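Local coordinates for GP37 (Pseudomonas phage phikz, PDB 5FT0), which inhibits the host's RNA degradosome, apparently by acting on the ribonuclease RNase E, at residues V32-N37 and P65-V70; S42-C47 and H56-P61; V70-L75 and D219-L224. One frame throughout, in Å; residues are numbered along the deposited sequence. Where two conformers were deposited one is given.

Interaction 1: V32-N37 and P65-V70; sequences VHWVFN and PDDAMV
The indole N-H of Trp34 is spent on a carboxylate at the start of the facing helix: NE1 donates to Asp67 OD1 at 2.8 Å. The oxygen sits almost exactly in the indole plane and is met nearly along its own C-O direction, while the carboxylate as a whole stands 89° to the ring. Trp34 gains this position because its CG lies between its own backbone N and carbonyl carbon (chi1 63°), which swings the indole out over the segment Pro65-Val70. One indole face then takes the CG2 methyl of Val70, a CH-pi contact 3.6 Å from the centroid of the five-membered ring. At the far end of the six-membered ring, CZ3 reaches Pro65 CB at 3.8 Å. Pro65 also presents CG to the Phe36 ring, off-centre, whereas Val70 CG1 extends the apolar seam to Val32 CG1. Where the helix begins, Asp66 acts as N-cap, its OD1 accepting from Met69 N at 3.0 Å. This is a strand-to-helix junction: strand 30-37 of the small antiparallel sheet receives the first turn of helix 67-82, with Phe4 of strand 4-6 also lying against Val32, Asp67 and Val70. A single directional bond at the ring rim, paired with a methyl over its face, should limit both the tilt and the rotation of the indole.

Interaction 2: S42-C47 and H56-P61; sequences SVFVTC and HYTFKP
Two first torsions bring Phe59 and Val43 together: Phe59 CG is tucked between its backbone N and carbonyl carbon (chi1 69°), and Val43 CG1 stands anti to its N (chi1 176°). The phenyl ring therefore lies beside Val43, whose CB sits over one face 4.0 Å from the centroid, with CG1 touching CE1 at 3.7 Å. Val45 CG2 comes to the same ring at its edge, while Pro61 CG closes on Val43 CG2. Behind these side chains runs the backbone of an antiparallel beta hairpin, strands 42-48 and 55-59. Val43 with Phe59 and Val45 with Tyr57 are its hydrogen-bonded pairs, and Val43 N to Phe59 O, at 2.9 Å, is the straightest of the four bonds. In the non-hydrogen-bonded pairs, Phe44 with Thr58 and Thr46 with His56, side chains emerge on the other face of the sheet. There Phe44 CZ approaches His56 CD2 at 3.6 Å; the two rings meet rim to rim, their planes 28° apart, and Thr58 OG1 lies at the phenyl edge. Cys47 SG makes a sulfur-aromatic contact with the edge of Tyr57, nearest CE2 at 3.8 Å. Helix 67-82 lies against the face that carries Val43, Val45, Tyr57 and Phe59: Tyr73 stacks on Phe59, and Val74 packs on Val45.

Interaction 3: V70-L75 and D219-L224; sequences VREYVL and DVEEVL
Two carboxylates, those of Glu72 and Glu221, are turned almost perpendicular to each other, their planes 81° apart. Round the Glu72 group, Val220 CA and Glu221 CG both lie off the plane to the same side, the latter 3.9 Å from OE1. The carbonyl oxygen of Asp219 stays much closer to that plane and approaches OE2 to 3.2 Å. Both of these oxygens are acceptors, so their proximity is not a hydrogen bond. Glu72 reaches this place with chi1 at -109°, well away from a staggered value, and with the chain extended beyond CG. Val220 CG1, anti to its carbonyl carbon, rests on the helix backbone at Glu72 O, 3.4 Å away, and makes its apolar contact with Leu75 CB at 3.9 Å. The side chain of Val220 also touches Ser76 and Ile79 of the same helix. Here helix 67-82 meets the chain at Asp219-Glu221, at a corner that leads into a strand of the large antiparallel sheet; other helix residues, such as Val70 and Val74, pack on the small sheet. Beyond the corner, Glu222 touches the bound arginine, whose pocket includes Asp192 and Glu214. Asp219, by contrast, directs its carboxylate to Lys17 in a salt bridge. With Glu72 OE1 only 4.5 Å from Glu221 OE2, the like charges would be expected to disfavour one another and perhaps raise the proton affinity of one carboxylate. With no polar bond between the segments, the attraction is probably mainly the van der Waals packing of Val220 against Leu75 and the helix backbone.

How the interactions relate
The three contacts illustrate how one helix can join two sheets. Interactions 1 and 2 both involve the small antiparallel sheet, in which strands 30-37 and 42-48 are neighbours, linked by probable backbone bonds such as His33 O to Thr46 N. Both are partly buried; interaction 2 combines regular main-chain bonding with side chains on two faces, whereas interaction 1 depends mainly on side chains, with no main-chain bond between its segments. Interaction 3 is a surface contact, smaller and rich in carboxylates, and reaches the large sheet. Helix 67-82 serves interactions 1 and 3, whose segments overlap at Val70, although of the two only interaction 1 uses its packing; the same helix covers one face of the hairpin of interaction 2.

Interaction 1: V32-N37 and P65-V70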
ATOM      1  N   VAL A  32      25.920   1.429  -2.389  1.00 38.63           N
ATOM      2  CA  VAL A  32      25.618   2.212  -1.195  1.00 40.80           C
ATOM      3  C   VAL A  32      25.954   3.674  -1.451  1.00 39.67           C
ATOM      4  O   VAL A  32      27.081   4.004  -1.838  1.00 42.15           O
ATOM      5  CB  VAL A  32      26.385   1.691   0.033  1.00 40.81           C
ATOM      6  CG1 VAL A  32      26.088   2.560   1.250  1.00 33.22           C
ATOM      7  CG2 VAL A  32      26.032   0.241   0.311  1.00 35.40           C
ATOM      8  N   HIS A  33      24.976   4.546  -1.224  1.00 40.19           N
ATOM      9  CA  HIS A  33      25.178   5.985  -1.185  1.00 39.60           C
ATOM     10  C   HIS A  33      24.867   6.487   0.217  1.00 37.70           C
ATOM     11  O   HIS A  33      23.980   5.962   0.897  1.00 37.17           O
ATOM     12  CB  HIS A  33      24.286   6.715  -2.200  1.00 44.40           C
ATOM     13  CG  HIS A  33      24.567   6.358  -3.627  1.00 57.41           C
ATOM     14  ND1 HIS A  33      25.248   7.196  -4.482  1.00 62.95           N
ATOM     15  CD2 HIS A  33      24.249   5.258  -4.351  1.00 57.93           C
ATOM     16  CE1 HIS A  33      25.342   6.627  -5.671  1.00 68.79           C
ATOM     17  NE2 HIS A  33      24.745   5.450  -5.618  1.00 63.15           N
ATOM     18  N   TRP A  34      25.604   7.506   0.652  1.00 35.25           N
ATOM     19  CA  TRP A  34      25.344   8.106   1.949  1.00 33.99           C
ATOM     20  C   TRP A  34      25.782   9.563   1.940  1.00 35.74           C
ATOM     21  O   TRP A  34      26.675   9.957   1.186  1.00 38.77           O
ATOM     22  CB  TRP A  34      26.044   7.346   3.084  1.00 30.79           C
ATOM     23  CG  TRP A  34      27.538   7.339   3.005  1.00 31.15           C
ATOM     24  CD1 TRP A  34      28.318   6.444   2.334  1.00 30.88           C
ATOM     25  CD2 TRP A  34      28.436   8.256   3.643  1.00 34.26           C
ATOM     26  NE1 TRP A  34      29.646   6.754   2.504  1.00 34.73           N
ATOM     27  CE2 TRP A  34      29.746   7.861   3.305  1.00 36.58           C
ATOM     28  CE3 TRP A  34      28.260   9.375   4.465  1.00 33.70           C
ATOM     29  CZ2 TRP A  34      30.872   8.545   3.758  1.00 34.50           C
ATOM     30  CZ3 TRP A  34      29.380  10.053   4.913  1.00 34.47           C
ATOM     31  CH2 TRP A  34      30.669   9.635   4.560  1.00 30.91           C
ATOM     32  N   VAL A  35      25.134  10.355   2.790  1.00 34.75           N
ATOM     33  CA  VAL A  35      25.431  11.775   2.938  1.00 41.05           C
ATOM     34  C   VAL A  35      25.279  12.140   4.409  1.00 38.59           C
ATOM     35  O   VAL A  35      24.364  11.662   5.088  1.00 34.87           O
ATOM     36  CB  VAL A  35      24.515  12.641   2.041  1.00 47.36           C
ATOM     37  CG1 VAL A  35      23.053  12.272   2.245  1.00 37.30           C
ATOM     38  CG2 VAL A  35      24.739  14.124   2.309  1.00 48.65           C
ATOM     39  N   PHE A  36      26.191  12.972   4.902  1.00 41.79           N
ATOM     40  CA  PHE A  36      26.185  13.405   6.293  1.00 41.81           C
ATOM     41  C   PHE A  36      25.456  14.736   6.431  1.00 39.54           C
ATOM     42  O   PHE A  36      25.630  15.643   5.612  1.00 44.58           O
ATOM     43  CB  PHE A  36      27.621  13.523   6.808  1.00 31.81           C
ATOM     44  CG  PHE A  36      27.730  14.095   8.193  1.00 44.11           C
ATOM     45  CD1 PHE A  36      27.157  13.450   9.274  1.00 39.20           C
ATOM     46  CD2 PHE A  36      28.431  15.270   8.414  1.00 39.00           C
ATOM     47  CE1 PHE A  36      27.266  13.975  10.548  1.00 41.50           C
ATOM     48  CE2 PHE A  36      28.542  15.798   9.682  1.00 37.13           C
ATOM     49  CZ  PHE A  36      27.961  15.152  10.752  1.00 42.77           C
ATOM     50  N   ASN A  37      24.627  14.845   7.467  1.00 39.20           N
ATOM     51  CA  ASN A  37      23.898  16.080   7.733  1.00 45.44           C
ATOM     52  C   ASN A  37      24.424  16.713   9.012  1.00 52.26           C
ATOM     53  O   ASN A  37      24.157  16.198  10.108  1.00 52.91           O
ATOM     54  CB  ASN A  37      22.397  15.813   7.846  1.00 50.10           C
ATOM     55  CG  ASN A  37      21.585  17.094   7.948  1.00 60.95           C
ATOM     56  OD1 ASN A  37      22.111  18.193   7.772  1.00 59.05           O
ATOM     57  ND2 ASN A  37      20.295  16.954   8.232  1.00 58.12           N
ATOM     58  N   PRO A  65      31.910  10.401  10.054  1.00 36.86           N
ATOM     59  CA  PRO A  65      31.504   9.300   9.176  1.00 37.07           C
ATOM     60  C   PRO A  65      32.469   9.092   8.020  1.00 36.71           C
ATOM     61  O   PRO A  65      33.111  10.025   7.533  1.00 34.66           O
ATOM     62  CB  PRO A  65      30.125   9.742   8.669  1.00 30.74           C
ATOM     63  CG  PRO A  65      30.105  11.221   8.852  1.00 37.07           C
ATOM     64  CD  PRO A  65      30.917  11.487  10.082  1.00 34.07           C
ATOM     65  N   ASP A  66      32.566   7.837   7.593  1.00 32.71           N
ATOM     66  CA  ASP A  66      33.323   7.457   6.408  1.00 33.07           C
ATOM     67  C   ASP A  66      32.721   6.164   5.864  1.00 35.60           C
ATOM     68  O   ASP A  66      31.774   5.613   6.432  1.00 32.36           O
ATOM     69  CB  ASP A  66      34.820   7.322   6.720  1.00 31.69           C
ATOM     70  CG  ASP A  66      35.100   6.438   7.923  1.00 34.70           C
ATOM     71  OD1 ASP A  66      34.335   5.484   8.175  1.00 36.80           O
ATOM     72  OD2 ASP A  66      36.101   6.696   8.623  1.00 39.00           O
ATOM     73  N   ASP A  67      33.282   5.682   4.751  1.00 35.95           N
ATOM     74  CA  ASP A  67      32.748   4.481   4.114  1.00 32.63           C
ATOM     75  C   ASP A  67      32.800   3.284   5.056  1.00 33.42           C
ATOM     76  O   ASP A  67      31.819   2.544   5.189  1.00 31.77           O
ATOM     77  CB  ASP A  67      33.518   4.178   2.826  1.00 32.00           C
ATOM     78  CG  ASP A  67      33.232   5.176   1.727  1.00 39.09           C
ATOM     79  OD1 ASP A  67      32.293   5.987   1.881  1.00 37.44           O
ATOM     80  OD2 ASP A  67      33.939   5.139   0.699  1.00 48.63           O
ATOM     81  N   ALA A  68      33.941   3.081   5.722  1.00 28.99           N
ATOM     82  CA  ALA A  68      34.106   1.913   6.584  1.00 27.66           C
ATOM     83  C   ALA A  68      33.021   1.845   7.652  1.00 31.81           C
ATOM     84  O   ALA A  68      32.520   0.760   7.967  1.00 29.47           O
ATOM     85  CB  ALA A  68      35.491   1.930   7.233  1.00 28.94           C
HETATM   86  N   MSE A  69      32.648   2.987   8.217  1.00 31.95           N
HETATM   87  CA  MSE A  69      31.575   3.032   9.203  1.00 34.39           C
HETATM   88  C   MSE A  69      30.219   2.707   8.576  1.00 33.09           C
HETATM   89  O   MSE A  69      29.430   1.950   9.141  1.00 29.39           O
HETATM   90  CB  MSE A  69      31.520   4.403   9.875  1.00 30.91           C
HETATM   91  CG  MSE A  69      30.286   4.606  10.742  1.00 35.37           C
HETATM   92 SE   MSE A  69      30.046   6.460  11.315  1.00 52.64          SE
HETATM   93  CE  MSE A  69      31.592   6.599  12.490  1.00 32.56           C
ATOM     94  N   VAL A  70      29.947   3.294   7.407  1.00 29.08           N
ATOM     95  CA  VAL A  70      28.675   3.039   6.740  1.00 32.15           C
ATOM     96  C   VAL A  70      28.597   1.587   6.289  1.00 30.93           C
ATOM     97  O   VAL A  70      27.539   0.953   6.376  1.00 28.18           O
ATOM     98  CB  VAL A  70      28.476   4.015   5.565  1.00 38.11           C
ATOM     99  CG1 VAL A  70      27.180   3.707   4.830  1.00 30.44           C
ATOM    100  CG2 VAL A  70      28.475   5.456   6.067  1.00 30.49           C
TER

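Interaction 2: S42-C47 and H56-P61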
ATOM      1  N   SER A  42      23.466  13.436  11.565  1.00 42.33           N
ATOM      2  CA  SER A  42      22.965  12.128  11.173  1.00 42.57           C
ATOM      3  C   SER A  42      23.502  11.772   9.795  1.00 40.97           C
ATOM      4  O   SER A  42      23.919  12.639   9.021  1.00 40.94           O
ATOM      5  CB  SER A  42      21.429  12.083  11.174  1.00 46.19           C
ATOM      6  OG  SER A  42      20.893  12.896  10.146  1.00 50.68           O
ATOM      7  N   VAL A  43      23.495  10.476   9.505  1.00 37.46           N
ATOM      8  CA  VAL A  43      23.922   9.943   8.217  1.00 34.33           C
ATOM      9  C   VAL A  43      22.712   9.294   7.566  1.00 38.97           C
ATOM     10  O   VAL A  43      22.070   8.421   8.166  1.00 41.29           O
ATOM     11  CB  VAL A  43      25.071   8.933   8.364  1.00 33.33           C
ATOM     12  CG1 VAL A  43      25.420   8.322   7.016  1.00 31.95           C
ATOM     13  CG2 VAL A  43      26.294   9.598   8.982  1.00 35.74           C
ATOM     14  N   PHE A  44      22.391   9.728   6.352  1.00 33.17           N
ATOM     15  CA  PHE A  44      21.350   9.104   5.550  1.00 36.33           C
ATOM     16  C   PHE A  44      22.007   8.149   4.566  1.00 39.69           C
ATOM     17  O   PHE A  44      22.969   8.521   3.890  1.00 40.27           O
ATOM     18  CB  PHE A  44      20.519  10.150   4.804  1.00 39.84           C
ATOM     19  CG  PHE A  44      19.404   9.561   3.989  1.00 37.32           C
ATOM     20  CD1 PHE A  44      18.229   9.152   4.598  1.00 38.38           C
ATOM     21  CD2 PHE A  44      19.536   9.401   2.620  1.00 37.62           C
ATOM     22  CE1 PHE A  44      17.201   8.605   3.854  1.00 47.13           C
ATOM     23  CE2 PHE A  44      18.512   8.853   1.870  1.00 46.74           C
ATOM     24  CZ  PHE A  44      17.343   8.454   2.486  1.00 42.70           C
ATOM     25  N   VAL A  45      21.492   6.923   4.495  1.00 40.38           N
ATOM     26  CA  VAL A  45      22.084   5.859   3.694  1.00 38.46           C
ATOM     27  C   VAL A  45      21.048   5.350   2.704  1.00 42.36           C
ATOM     28  O   VAL A  45      19.876   5.176   3.054  1.00 46.57           O
ATOM     29  CB  VAL A  45      22.601   4.707   4.584  1.00 35.85           C
ATOM     30  CG1 VAL A  45      23.207   3.599   3.736  1.00 30.59           C
ATOM     31  CG2 VAL A  45      23.613   5.226   5.588  1.00 36.83           C
ATOM     32  N   THR A  46      21.484   5.114   1.467  1.00 37.83           N
ATOM     33  CA  THR A  46      20.649   4.526   0.428  1.00 45.82           C
ATOM     34  C   THR A  46      21.338   3.285  -0.121  1.00 43.12           C
ATOM     35  O   THR A  46      22.522   3.334  -0.471  1.00 42.41           O
ATOM     36  CB  THR A  46      20.379   5.528  -0.700  1.00 45.92           C
ATOM     37  OG1 THR A  46      19.692   6.668  -0.171  1.00 50.02           O
ATOM     38  CG2 THR A  46      19.530   4.890  -1.791  1.00 44.75           C
ATOM     39  N   CYS A  47      20.598   2.181  -0.196  1.00 46.33           N
ATOM     40  CA  CYS A  47      21.111   0.905  -0.679  1.00 45.66           C
ATOM     41  C   CYS A  47      20.273   0.442  -1.863  1.00 48.96           C
ATOM     42  O   CYS A  47      19.040   0.413  -1.780  1.00 48.16           O
ATOM     43  CB  CYS A  47      21.088  -0.153   0.429  1.00 40.11           C
ATOM     44  SG  CYS A  47      22.027   0.282   1.907  1.00 41.23           S
ATOM     45  N   HIS A  56      16.543   2.370   2.737  1.00 43.79           N
ATOM     46  CA  HIS A  56      17.074   3.597   3.317  1.00 43.57           C
ATOM     47  C   HIS A  56      17.244   3.443   4.822  1.00 42.86           C
ATOM     48  O   HIS A  56      16.441   2.776   5.483  1.00 41.23           O
ATOM     49  CB  HIS A  56      16.157   4.795   3.022  1.00 41.51           C
ATOM     50  CG  HIS A  56      15.740   4.901   1.586  1.00 60.26           C
ATOM     51  ND1 HIS A  56      14.698   4.167   1.059  1.00 66.18           N
ATOM     52  CD2 HIS A  56      16.224   5.651   0.569  1.00 54.47           C
ATOM     53  CE1 HIS A  56      14.560   4.460  -0.221  1.00 65.56           C
ATOM     54  NE2 HIS A  56      15.473   5.358  -0.544  1.00 61.40           N
ATOM     55  N   TYR A  57      18.287   4.075   5.362  1.00 34.62           N
ATOM     56  CA  TYR A  57      18.542   4.066   6.796  1.00 32.11           C
ATOM     57  C   TYR A  57      18.998   5.447   7.246  1.00 35.43           C
ATOM     58  O   TYR A  57      19.509   6.245   6.457  1.00 34.15           O
ATOM     59  CB  TYR A  57      19.614   3.041   7.193  1.00 38.72           C
ATOM     60  CG  TYR A  57      19.416   1.644   6.657  1.00 36.74           C
ATOM     61  CD1 TYR A  57      18.429   0.813   7.169  1.00 35.43           C
ATOM     62  CD2 TYR A  57      20.245   1.142   5.662  1.00 38.64           C
ATOM     63  CE1 TYR A  57      18.257  -0.475   6.687  1.00 36.24           C
ATOM     64  CE2 TYR A  57      20.083  -0.145   5.176  1.00 44.27           C
ATOM     65  CZ  TYR A  57      19.089  -0.948   5.692  1.00 39.68           C
ATOM     66  OH  TYR A  57      18.928  -2.227   5.210  1.00 45.77           O
ATOM     67  N   THR A  58      18.826   5.709   8.541  1.00 40.23           N
ATOM     68  CA  THR A  58      19.368   6.898   9.187  1.00 37.27           C
ATOM     69  C   THR A  58      19.938   6.494  10.537  1.00 35.71           C
ATOM     70  O   THR A  58      19.254   5.834  11.324  1.00 35.56           O
ATOM     71  CB  THR A  58      18.300   7.986   9.369  1.00 39.42           C
ATOM     72  OG1 THR A  58      17.831   8.418   8.086  1.00 40.12           O
ATOM     73  CG2 THR A  58      18.873   9.186  10.122  1.00 41.68           C
ATOM     74  N   PHE A  59      21.187   6.875  10.799  1.00 34.90           N
ATOM     75  CA  PHE A  59      21.805   6.596  12.086  1.00 33.74           C
ATOM     76  C   PHE A  59      22.615   7.806  12.534  1.00 35.48           C
ATOM     77  O   PHE A  59      22.937   8.694  11.740  1.00 33.27           O
ATOM     78  CB  PHE A  59      22.683   5.331  12.037  1.00 33.31           C
ATOM     79  CG  PHE A  59      23.942   5.479  11.220  1.00 31.59           C
ATOM     80  CD1 PHE A  59      23.942   5.198   9.862  1.00 34.36           C
ATOM     81  CD2 PHE A  59      25.131   5.868  11.817  1.00 34.81           C
ATOM     82  CE1 PHE A  59      25.103   5.319   9.113  1.00 30.89           C
ATOM     83  CE2 PHE A  59      26.293   5.993  11.074  1.00 32.52           C
ATOM     84  CZ  PHE A  59      26.279   5.717   9.720  1.00 28.53           C
ATOM     85  N   LYS A  60      22.936   7.829  13.829  1.00 36.77           N
ATOM     86  CA  LYS A  60      23.694   8.918  14.425  1.00 39.49           C
ATOM     87  C   LYS A  60      25.141   8.480  14.586  1.00 38.34           C
ATOM     88  O   LYS A  60      25.420   7.608  15.424  1.00 36.95           O
ATOM     89  CB  LYS A  60      23.103   9.305  15.780  1.00 39.21           C
ATOM     90  CG  LYS A  60      21.600   9.565  15.773  1.00 52.68           C
ATOM     91  CD  LYS A  60      21.219  10.819  15.004  1.00 55.76           C
ATOM     92  CE  LYS A  60      21.815  12.073  15.630  1.00 57.23           C
ATOM     93  NZ  LYS A  60      21.424  12.280  17.051  1.00 67.87           N
ATOM     94  N   PRO A  61      26.087   9.038  13.836  1.00 34.63           N
ATOM     95  CA  PRO A  61      27.482   8.602  13.966  1.00 36.55           C
ATOM     96  C   PRO A  61      28.097   9.017  15.296  1.00 37.64           C
ATOM     97  O   PRO A  61      27.779  10.069  15.856  1.00 35.52           O
ATOM     98  CB  PRO A  61      28.181   9.297  12.793  1.00 35.84           C
ATOM     99  CG  PRO A  61      27.343  10.509  12.530  1.00 41.27           C
ATOM    100  CD  PRO A  61      25.924  10.092  12.818  1.00 36.29           C
TER

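Interaction 3: V70-L75 and D219-L224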
ATOM      1  N   VAL A  70      29.947   3.294   7.407  1.00 29.08           N
ATOM      2  CA  VAL A  70      28.675   3.039   6.740  1.00 32.15           C
ATOM      3  C   VAL A  70      28.597   1.587   6.289  1.00 30.93           C
ATOM      4  O   VAL A  70      27.539   0.953   6.376  1.00 28.18           O
ATOM      5  CB  VAL A  70      28.476   4.015   5.565  1.00 38.11           C
ATOM      6  CG1 VAL A  70      27.180   3.707   4.830  1.00 30.44           C
ATOM      7  CG2 VAL A  70      28.475   5.456   6.067  1.00 30.49           C
ATOM      8  N   ARG A  71      29.714   1.037   5.806  1.00 31.64           N
ATOM      9  CA  ARG A  71      29.739  -0.371   5.422  0.60 32.24           C
ATOM     10  C   ARG A  71      29.415  -1.264   6.611  1.00 28.58           C
ATOM     11  O   ARG A  71      28.638  -2.220   6.494  1.00 26.63           O
ATOM     12  CB  ARG A  71      31.103  -0.735   4.835  0.60 30.59           C
ATOM     13  CG  ARG A  71      31.216  -2.190   4.403  0.60 33.03           C
ATOM     14  CD  ARG A  71      32.624  -2.522   3.930  0.60 34.44           C
ATOM     15  NE  ARG A  71      33.035  -1.688   2.806  0.60 31.98           N
ATOM     16  CZ  ARG A  71      32.900  -2.033   1.530  0.60 37.43           C
ATOM     17  NH1 ARG A  71      32.364  -3.205   1.210  0.60 27.80           N
ATOM     18  NH2 ARG A  71      33.305  -1.209   0.574  0.60 35.01           N
ATOM     19  N   GLU A  72      30.007  -0.969   7.769  1.00 27.11           N
ATOM     20  CA  GLU A  72      29.715  -1.744   8.970  1.00 30.51           C
ATOM     21  C   GLU A  72      28.251  -1.609   9.363  1.00 30.64           C
ATOM     22  O   GLU A  72      27.599  -2.598   9.719  1.00 29.44           O
ATOM     23  CB  GLU A  72      30.617  -1.300  10.120  1.00 31.62           C
ATOM     24  CG  GLU A  72      31.674  -2.310  10.513  1.00 45.56           C
ATOM     25  CD  GLU A  72      32.278  -2.012  11.872  1.00 55.40           C
ATOM     26  OE1 GLU A  72      32.271  -0.833  12.288  1.00 58.83           O
ATOM     27  OE2 GLU A  72      32.755  -2.960  12.530  1.00 69.08           O
ATOM     28  N   TYR A  73      27.717  -0.385   9.308  1.00 23.91           N
ATOM     29  CA  TYR A  73      26.326  -0.174   9.699  1.00 25.36           C
ATOM     30  C   TYR A  73      25.378  -0.972   8.813  1.00 24.07           C
ATOM     31  O   TYR A  73      24.462  -1.638   9.307  1.00 25.61           O
ATOM     32  CB  TYR A  73      25.970   1.312   9.649  1.00 27.40           C
ATOM     33  CG  TYR A  73      24.524   1.560  10.004  1.00 27.32           C
ATOM     34  CD1 TYR A  73      24.115   1.605  11.328  1.00 22.94           C
ATOM     35  CD2 TYR A  73      23.559   1.713   9.015  1.00 24.72           C
ATOM     36  CE1 TYR A  73      22.791   1.808  11.660  1.00 32.25           C
ATOM     37  CE2 TYR A  73      22.230   1.917   9.339  1.00 34.47           C
ATOM     38  CZ  TYR A  73      21.854   1.965  10.663  1.00 26.63           C
ATOM     39  OH  TYR A  73      20.537   2.170  10.994  1.00 37.68           O
ATOM     40  N   VAL A  74      25.580  -0.911   7.495  1.00 25.21           N
ATOM     41  CA  VAL A  74      24.693  -1.615   6.574  1.00 27.63           C
ATOM     42  C   VAL A  74      24.776  -3.119   6.800  1.00 26.18           C
ATOM     43  O   VAL A  74      23.760  -3.823   6.754  1.00 29.47           O
ATOM     44  CB  VAL A  74      25.022  -1.237   5.117  1.00 29.00           C
ATOM     45  CG1 VAL A  74      24.177  -2.060   4.153  1.00 22.87           C
ATOM     46  CG2 VAL A  74      24.787   0.247   4.887  1.00 26.17           C
ATOM     47  N   LEU A  75      25.981  -3.636   7.053  1.00 27.74           N
ATOM     48  CA  LEU A  75      26.125  -5.053   7.368  1.00 23.43           C
ATOM     49  C   LEU A  75      25.332  -5.425   8.615  1.00 25.85           C
ATOM     50  O   LEU A  75      24.687  -6.479   8.656  1.00 26.72           O
ATOM     51  CB  LEU A  75      27.600  -5.412   7.545  1.00 27.35           C
ATOM     52  CG  LEU A  75      28.426  -5.608   6.274  1.00 30.07           C
ATOM     53  CD1 LEU A  75      29.876  -5.929   6.617  1.00 33.35           C
ATOM     54  CD2 LEU A  75      27.821  -6.718   5.426  1.00 27.58           C
ATOM     55  N   ASP A 219      31.896  -8.966  12.897  1.00 36.73           N
ATOM     56  CA  ASP A 219      32.134  -8.033  11.803  1.00 30.63           C
ATOM     57  C   ASP A 219      31.533  -6.652  12.028  1.00 35.41           C
ATOM     58  O   ASP A 219      31.783  -5.746  11.227  1.00 35.77           O
ATOM     59  CB  ASP A 219      31.593  -8.612  10.492  1.00 33.70           C
ATOM     60  CG  ASP A 219      32.323  -9.872  10.070  1.00 43.12           C
ATOM     61  OD1 ASP A 219      33.499 -10.035  10.459  1.00 50.06           O
ATOM     62  OD2 ASP A 219      31.726 -10.699   9.349  1.00 48.20           O
ATOM     63  N   VAL A 220      30.747  -6.462  13.087  1.00 34.31           N
ATOM     64  CA  VAL A 220      30.061  -5.199  13.322  1.00 34.19           C
ATOM     65  C   VAL A 220      30.173  -4.843  14.795  1.00 37.32           C
ATOM     66  O   VAL A 220      30.452  -5.691  15.646  1.00 37.49           O
ATOM     67  CB  VAL A 220      28.574  -5.251  12.903  1.00 33.55           C
ATOM     68  CG1 VAL A 220      28.442  -5.456  11.399  1.00 31.73           C
ATOM     69  CG2 VAL A 220      27.852  -6.344  13.667  1.00 26.19           C
ATOM     70  N   GLU A 221      29.946  -3.561  15.091  1.00 35.26           N
ATOM     71  CA  GLU A 221      29.965  -3.120  16.481  1.00 43.71           C
ATOM     72  C   GLU A 221      28.850  -3.779  17.279  1.00 38.46           C
ATOM     73  O   GLU A 221      29.044  -4.143  18.446  1.00 35.45           O
ATOM     74  CB  GLU A 221      29.845  -1.598  16.555  1.00 41.70           C
ATOM     75  CG  GLU A 221      31.042  -0.852  15.990  1.00 59.80           C
ATOM     76  CD  GLU A 221      31.145   0.571  16.507  1.00 71.67           C
ATOM     77  OE1 GLU A 221      30.147   1.089  17.054  1.00 70.98           O
ATOM     78  OE2 GLU A 221      32.231   1.172  16.367  1.00 84.45           O
ATOM     79  N   GLU A 222      27.684  -3.962  16.664  1.00 31.38           N
ATOM     80  CA  GLU A 222      26.508  -4.385  17.407  1.00 33.66           C
ATOM     81  C   GLU A 222      25.435  -4.871  16.441  1.00 33.70           C
ATOM     82  O   GLU A 222      25.295  -4.335  15.340  1.00 28.62           O
ATOM     83  CB  GLU A 222      25.977  -3.224  18.248  1.00 33.53           C
ATOM     84  CG  GLU A 222      25.042  -3.603  19.361  1.00 44.47           C
ATOM     85  CD  GLU A 222      24.678  -2.402  20.206  1.00 43.69           C
ATOM     86  OE1 GLU A 222      24.577  -1.291  19.642  1.00 48.05           O
ATOM     87  OE2 GLU A 222      24.511  -2.565  21.429  1.00 58.96           O
ATOM     88  N   VAL A 223      24.685  -5.886  16.862  1.00 28.30           N
ATOM     89  CA  VAL A 223      23.474  -6.315  16.174  1.00 29.01           C
ATOM     90  C   VAL A 223      22.288  -5.953  17.055  1.00 23.44           C
ATOM     91  O   VAL A 223      22.260  -6.304  18.241  1.00 30.69           O
ATOM     92  CB  VAL A 223      23.493  -7.822  15.867  1.00 25.78           C
ATOM     93  CG1 VAL A 223      22.192  -8.233  15.199  1.00 20.03           C
ATOM     94  CG2 VAL A 223      24.683  -8.163  14.983  1.00 31.59           C
ATOM     95  N   LEU A 224      21.316  -5.252  16.479  1.00 23.09           N
ATOM     96  CA  LEU A 224      20.129  -4.809  17.195  1.00 24.71           C
ATOM     97  C   LEU A 224      18.901  -5.500  16.623  1.00 27.31           C
ATOM     98  O   LEU A 224      18.807  -5.710  15.411  1.00 27.62           O
ATOM     99  CB  LEU A 224      19.954  -3.287  17.099  1.00 25.77           C
ATOM    100  CG  LEU A 224      21.113  -2.413  17.586  1.00 34.05           C
ATOM    101  CD1 LEU A 224      20.789  -0.942  17.372  1.00 29.29           C
ATOM    102  CD2 LEU A 224      21.425  -2.690  19.047  1.00 30.12           C
TER